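Long-range contacts in Csc2 (Thermofilum pendens, PDB 4TXD), which is the Cas7-family protein of a type I-D CRISPR system, binds zinc, and probably binds RNA along the backbone of the interference complex: residues G73-T78 against V91-K96; T213-T218 against F230-V235. All coordinates share one frame; numbering follows the deposited sequence. Where two conformers were deposited one is given.

Contact 1. Residues G73-T78 against V91-K96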
loop_
_atom_site.group_PDB
_atom_site.type_symbol
_atom_site.label_atom_id
_atom_site.label_comp_id
_atom_site.label_asym_id
_atom_site.label_seq_id
_atom_site.Cartn_x
_atom_site.Cartn_y
_atom_site.Cartn_z
ATOM N N GLY A 73 -13.083 -3.359 18.104
ATOM C CA GLY A 73 -13.319 -4.039 16.850
ATOM C C GLY A 73 -12.075 -4.409 16.054
ATOM O O GLY A 73 -12.188 -5.155 15.086
ATOM N N THR A 74 -10.900 -3.907 16.431
ATOM C CA THR A 74 -9.674 -4.297 15.701
ATOM C C THR A 74 -9.147 -5.650 16.185
ATOM O O THR A 74 -9.301 -6.014 17.352
ATOM C CB THR A 74 -8.540 -3.252 15.826
ATOM O OG1 THR A 74 -8.200 -3.059 17.201
ATOM C CG2 THR A 74 -8.953 -1.917 15.198
ATOM N N ILE A 75 -8.525 -6.403 15.289
ATOM C CA ILE A 75 -8.152 -7.766 15.633
ATOM C C ILE A 75 -6.721 -8.087 15.238
ATOM O O ILE A 75 -6.173 -7.483 14.317
ATOM C CB ILE A 75 -9.080 -8.802 14.962
ATOM C CG1 ILE A 75 -8.935 -8.750 13.446
ATOM C CG2 ILE A 75 -10.566 -8.600 15.413
ATOM C CD1 ILE A 75 -9.612 -9.906 12.737
ATOM N N ASN A 76 -6.133 -9.033 15.965
ATOM C CA ASN A 76 -4.796 -9.560 15.674
ATOM C C ASN A 76 -4.802 -11.047 15.335
ATOM O O ASN A 76 -3.797 -11.592 14.876
ATOM C CB ASN A 76 -3.869 -9.349 16.873
ATOM C CG ASN A 76 -3.554 -7.881 17.127
ATOM O OD1 ASN A 76 -3.421 -7.080 16.192
ATOM N ND2 ASN A 76 -3.435 -7.522 18.404
ATOM N N MET A 77 -5.916 -11.711 15.622
ATOM C CA MET A 77 -6.025 -13.151 15.412
ATOM C C MET A 77 -7.337 -13.432 14.706
ATOM O O MET A 77 -8.355 -12.789 14.986
ATOM C CB MET A 77 -5.979 -13.937 16.734
ATOM C CG MET A 77 -4.710 -13.786 17.531
ATOM S SD MET A 77 -3.281 -14.575 16.738
ATOM C CE MET A 77 -3.549 -16.298 17.107
ATOM N N THR A 78 -7.318 -14.414 13.816
ATOM C CA THR A 78 -8.513 -14.747 13.064
ATOM C C THR A 78 -8.489 -16.227 12.703
ATOM O O THR A 78 -7.446 -16.863 12.737
ATOM C CB THR A 78 -8.631 -13.886 11.784
ATOM O OG1 THR A 78 -9.950 -14.013 11.248
ATOM C CG2 THR A 78 -7.593 -14.322 10.721
ATOM N N VAL A 91 -3.070 -12.184 12.092
ATOM C CA VAL A 91 -3.503 -11.514 10.874
ATOM C C VAL A 91 -3.062 -10.056 10.913
ATOM O O VAL A 91 -3.038 -9.424 11.981
ATOM C CB VAL A 91 -5.040 -11.620 10.697
ATOM C CG1 VAL A 91 -5.750 -11.002 11.884
ATOM C CG2 VAL A 91 -5.495 -10.960 9.401
ATOM N N ILE A 92 -2.663 -9.541 9.759
ATOM C CA ILE A 92 -2.353 -8.130 9.621
ATOM C C ILE A 92 -3.532 -7.485 8.914
ATOM O O ILE A 92 -3.749 -7.711 7.727
ATOM C CB ILE A 92 -1.048 -7.898 8.822
ATOM C CG1 ILE A 92 0.097 -8.717 9.418
ATOM C CG2 ILE A 92 -0.697 -6.407 8.794
ATOM C CD1 ILE A 92 1.371 -8.698 8.568
ATOM N N GLN A 93 -4.310 -6.689 9.638
ATOM C CA GLN A 93 -5.527 -6.095 9.089
ATOM C C GLN A 93 -5.205 -5.078 7.979
ATOM O O GLN A 93 -4.120 -4.474 7.969
ATOM C CB GLN A 93 -6.351 -5.430 10.209
ATOM C CG GLN A 93 -7.086 -6.423 11.141
ATOM C CD GLN A 93 -8.397 -5.847 11.711
ATOM O OE1 GLN A 93 -8.392 -4.948 12.557
ATOM N NE2 GLN A 93 -9.520 -6.375 11.243
ATOM N N PRO A 94 -6.137 -4.893 7.038
ATOM C CA PRO A 94 -5.955 -3.973 5.905
ATOM C C PRO A 94 -5.470 -2.571 6.299
ATOM O O PRO A 94 -4.583 -2.042 5.631
ATOM C CB PRO A 94 -7.355 -3.907 5.282
ATOM C CG PRO A 94 -7.939 -5.245 5.573
ATOM C CD PRO A 94 -7.435 -5.601 6.956
ATOM N N GLN A 95 -6.009 -1.971 7.354
ATOM C CA GLN A 95 -5.573 -0.611 7.675
ATOM C C GLN A 95 -4.137 -0.567 8.229
ATOM O O GLN A 95 -3.477 0.466 8.150
ATOM C CB GLN A 95 -6.550 0.061 8.641
ATOM C CG GLN A 95 -7.894 0.422 7.996
ATOM C CD GLN A 95 -7.755 1.235 6.706
ATOM O OE1 GLN A 95 -7.209 2.340 6.702
ATOM N NE2 GLN A 95 -8.256 0.684 5.607
ATOM N N LYS A 96 -3.631 -1.676 8.763
ATOM C CA LYS A 96 -2.208 -1.728 9.114
ATOM C C LYS A 96 -1.338 -1.814 7.858
ATOM O O LYS A 96 -0.295 -1.162 7.779
ATOM C CB LYS A 96 -1.891 -2.906 10.045
ATOM C CG LYS A 96 -2.688 -2.884 11.330
ATOM C CD LYS A 96 -2.178 -3.920 12.334
ATOM C CE LYS A 96 -3.049 -3.895 13.595
ATOM N NZ LYS A 96 -2.557 -4.851 14.607
HETATM O O HOH W 1 -12.313 -5.524 12.149
HETATM O O HOH W 2 -3.888 -6.966 12.824
HETATM O O HOH W 3 -5.362 -4.783 15.411
#
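In one of its two conformers, Gln93 lays its amide against the side chain of Ile75, the two crossing at about a right angle, with Gln93 NE2 3.3 Å from Ile75 CG1. From there OE1 accepts the backbone N-H of Ile75 (Ile75 N to Gln93 OE1 3.1 Å); the bond is fairly straight, 163° at the hydrogen, but the donor stands above the carbonyl plane. NE2 reaches a water that also binds Gly73 O, so a glutamine suits a place beside a loop whose backbone offers both an N-H and, through a water, a carbonyl.

At the open end of the hairpin of strands 77-82 and 85-92, away from its turn, Val91 N donates to Asn76 O, and CG2 of Thr78 touches Val91 CB at 3.7 Å, both beta-branched residues, common in strands. Lys96, in the first turn of helix 94-115, keeps its chain extended beyond CG (chi2 -170°), which carries Lys96 NZ to Asn76 OD1 at 2.9 Å, nearly along the C=O axis. NZ also bonds Arg68 O and Gly273 O, while Asn76 ND2 donates to Phe230 O. With an alanine here instead of Asn76, the loop would probably lose its side-chain tie to Lys96, and Phe230 O this donor. The ammonium lies among neutral oxygens and two waters, one held only weakly, between NZ and Ile75 O; its three protons must be shared among them.

Contact 2. Residues T213-T218 against F230-V235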
loop_
_atom_site.group_PDB
_atom_site.type_symbol
_atom_site.label_atom_id
_atom_site.label_comp_id
_atom_site.label_asym_id
_atom_site.label_seq_id
_atom_site.Cartn_x
_atom_site.Cartn_y
_atom_site.Cartn_z
ATOM N N THR A 213 -0.444 -15.069 28.770
ATOM C CA THR A 213 -1.659 -15.106 29.523
ATOM C C THR A 213 -1.892 -13.801 30.283
ATOM O O THR A 213 -2.967 -13.564 30.824
ATOM C CB THR A 213 -1.684 -16.407 30.348
ATOM O OG1 THR A 213 -2.669 -17.262 29.811
ATOM C CG2 THR A 213 -1.904 -16.213 31.788
ATOM N N HIS A 214 -0.875 -12.967 30.253
ATOM C CA HIS A 214 -0.840 -11.732 31.007
ATOM C C HIS A 214 -1.019 -10.415 30.267
ATOM O O HIS A 214 -0.599 -9.400 30.767
ATOM C CB HIS A 214 0.437 -11.663 31.820
ATOM C CG HIS A 214 0.620 -12.825 32.722
ATOM N ND1 HIS A 214 -0.425 -13.410 33.391
ATOM C CD2 HIS A 214 1.718 -13.533 33.043
ATOM C CE1 HIS A 214 0.023 -14.421 34.103
ATOM N NE2 HIS A 214 1.322 -14.516 33.906
ATOM N N ASN A 215 -1.649 -10.427 29.111
ATOM C CA ASN A 215 -2.135 -9.204 28.555
ATOM C C ASN A 215 -3.237 -8.701 29.488
ATOM O O ASN A 215 -3.891 -9.468 30.117
ATOM C CB ASN A 215 -2.738 -9.416 27.184
ATOM C CG ASN A 215 -1.702 -9.612 26.107
ATOM O OD1 ASN A 215 -0.611 -9.139 26.189
ATOM N ND2 ASN A 215 -2.085 -10.310 25.092
ATOM N N LYS A 216 -3.447 -7.411 29.511
ATOM C CA LYS A 216 -4.510 -6.840 30.288
ATOM C C LYS A 216 -5.037 -5.598 29.615
ATOM O O LYS A 216 -4.282 -4.806 29.174
ATOM C CB LYS A 216 -4.006 -6.515 31.684
ATOM C CG LYS A 216 -5.075 -6.097 32.653
ATOM C CD LYS A 216 -4.511 -5.875 34.040
ATOM C CE LYS A 216 -5.578 -5.393 34.978
ATOM N NZ LYS A 216 -5.033 -4.954 36.281
ATOM N N VAL A 217 -6.343 -5.474 29.524
ATOM C CA VAL A 217 -6.962 -4.242 29.057
ATOM C C VAL A 217 -8.050 -3.843 30.044
ATOM O O VAL A 217 -8.740 -4.690 30.616
ATOM C CB VAL A 217 -7.576 -4.350 27.631
ATOM C CG1 VAL A 217 -6.490 -4.598 26.576
ATOM C CG2 VAL A 217 -8.604 -5.437 27.567
ATOM N N THR A 218 -8.192 -2.545 30.236
ATOM C CA THR A 218 -9.174 -2.024 31.173
ATOM C C THR A 218 -9.912 -0.857 30.551
ATOM O O THR A 218 -9.383 -0.157 29.680
ATOM C CB THR A 218 -8.534 -1.538 32.479
ATOM O OG1 THR A 218 -7.734 -0.385 32.192
ATOM C CG2 THR A 218 -7.680 -2.614 33.123
ATOM N N PHE A 230 -6.060 -11.112 22.981
ATOM C CA PHE A 230 -5.057 -10.903 21.936
ATOM C C PHE A 230 -4.834 -9.425 21.644
ATOM O O PHE A 230 -4.504 -9.047 20.523
ATOM C CB PHE A 230 -5.466 -11.662 20.660
ATOM C CG PHE A 230 -5.556 -13.151 20.857
ATOM C CD1 PHE A 230 -4.452 -13.874 21.285
ATOM C CD2 PHE A 230 -6.746 -13.831 20.621
ATOM C CE1 PHE A 230 -4.523 -15.254 21.477
ATOM C CE2 PHE A 230 -6.821 -15.203 20.806
ATOM C CZ PHE A 230 -5.714 -15.917 21.236
ATOM N N SER A 231 -5.021 -8.583 22.656
ATOM C CA SER A 231 -4.703 -7.164 22.529
ATOM C C SER A 231 -3.241 -6.975 22.075
ATOM O O SER A 231 -2.911 -6.040 21.347
ATOM C CB SER A 231 -4.940 -6.451 23.857
ATOM O OG SER A 231 -4.254 -7.140 24.891
ATOM N N GLU A 232 -2.382 -7.884 22.486
ATOM C CA GLU A 232 -1.004 -7.912 22.046
ATOM C C GLU A 232 -0.567 -9.339 21.689
ATOM O O GLU A 232 -0.841 -10.238 22.384
ATOM C CB GLU A 232 -0.061 -7.298 23.077
ATOM C CG GLU A 232 1.376 -7.389 22.680
ATOM C CD GLU A 232 2.306 -6.472 23.459
ATOM O OE1 GLU A 232 1.897 -5.435 23.937
ATOM O OE2 GLU A 232 3.470 -6.812 23.574
ATOM N N VAL A 233 0.079 -9.476 20.557
ATOM C CA VAL A 233 0.510 -10.747 20.054
ATOM C C VAL A 233 1.950 -10.690 19.596
ATOM O O VAL A 233 2.316 -9.818 18.911
ATOM C CB VAL A 233 -0.352 -11.194 18.872
ATOM C CG1 VAL A 233 0.141 -12.491 18.314
ATOM C CG2 VAL A 233 -1.792 -11.321 19.277
ATOM N N HIS A 234 2.726 -11.676 19.985
ATOM C CA HIS A 234 4.096 -11.763 19.551
ATOM C C HIS A 234 4.253 -12.885 18.557
ATOM O O HIS A 234 4.196 -14.011 18.920
ATOM C CB HIS A 234 5.031 -11.964 20.729
ATOM C CG HIS A 234 4.996 -10.849 21.713
ATOM N ND1 HIS A 234 5.613 -10.904 22.934
ATOM C CD2 HIS A 234 4.406 -9.646 21.649
ATOM C CE1 HIS A 234 5.409 -9.775 23.574
ATOM N NE2 HIS A 234 4.681 -8.995 22.814
ATOM N N VAL A 235 4.416 -12.519 17.305
ATOM C CA VAL A 235 4.522 -13.477 16.208
ATOM C C VAL A 235 5.985 -13.930 16.061
ATOM O O VAL A 235 6.901 -13.100 16.054
ATOM C CB VAL A 235 4.024 -12.855 14.894
ATOM C CG1 VAL A 235 4.057 -13.871 13.763
ATOM C CG2 VAL A 235 2.603 -12.294 15.083
HETATM O O HOH W 4 -2.688 -5.346 26.185
#
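Strand 232-235, an outer strand of the small antiparallel sheet it forms with strands 65-68 and 274-275, is met at its start by the loop that leads into the two-stranded hairpin 217-219 and 222-224. Asn215 makes the join. Its CG lies anti to the carbonyl carbon (chi1 -76°), a turn that directs the amide at the other backbone, and Asn215 ND2 donates to Glu232 O at 3.0 Å. The donor sits in the carbonyl plane, on a lone pair, with 153° at the hydrogen. The same nitrogen also bonds Leu229 O, so this one amide group grips two backbone carbonyls; asparagine, short and with two N-H bonds, fits that task.

The amide's oxygen, Asn215 OD1, comes to 3.7 Å from Glu232 CB. Ser231 packs alongside: its OG lies 3.6 Å from Asn215 CB, and its CB meets Val217 CG1 at the same separation, a small residue letting the valine come close. A water 2.7 Å from Ser231 OG also makes a weak bond to Lys216 O.

The glutamate's own carboxylate is turned elsewhere. His234 NE2 donates to Glu232 OE2 at 2.6 Å, on the anti lone pair and close to the plane of the imidazole ring. The other oxygen, OE1, forms a salt bridge with Arg68 of the neighbouring strand. Glu232 thus serves two networks: its backbone oxygen takes the neutral amide of Asn215, and its carboxylate, between arginine and histidine, would be expected to stay ionised and to draw the imidazole toward the protonated form.

In the fold
From the N terminus, strand 65-68 leads through a short loop into 73-78, and contact 1 then closes the hairpin of strands 77-82 and 85-92 just where the chain enters helix 94-115. Much later, after strand 197-204 has taken its place beside 85-92 in the seven-stranded sheet, contact 2 closes a second loop, which holds the hairpin 217-219 and 222-224. The two loops follow one another without nesting or crossing. In space they adjoin, their centres about 14 Å apart: Met77 packs on the ring of Phe230, and Asn76 CB lies against Val233. Together they join the edge of the large sheet to the small three-stranded sheet and its protruding hairpin.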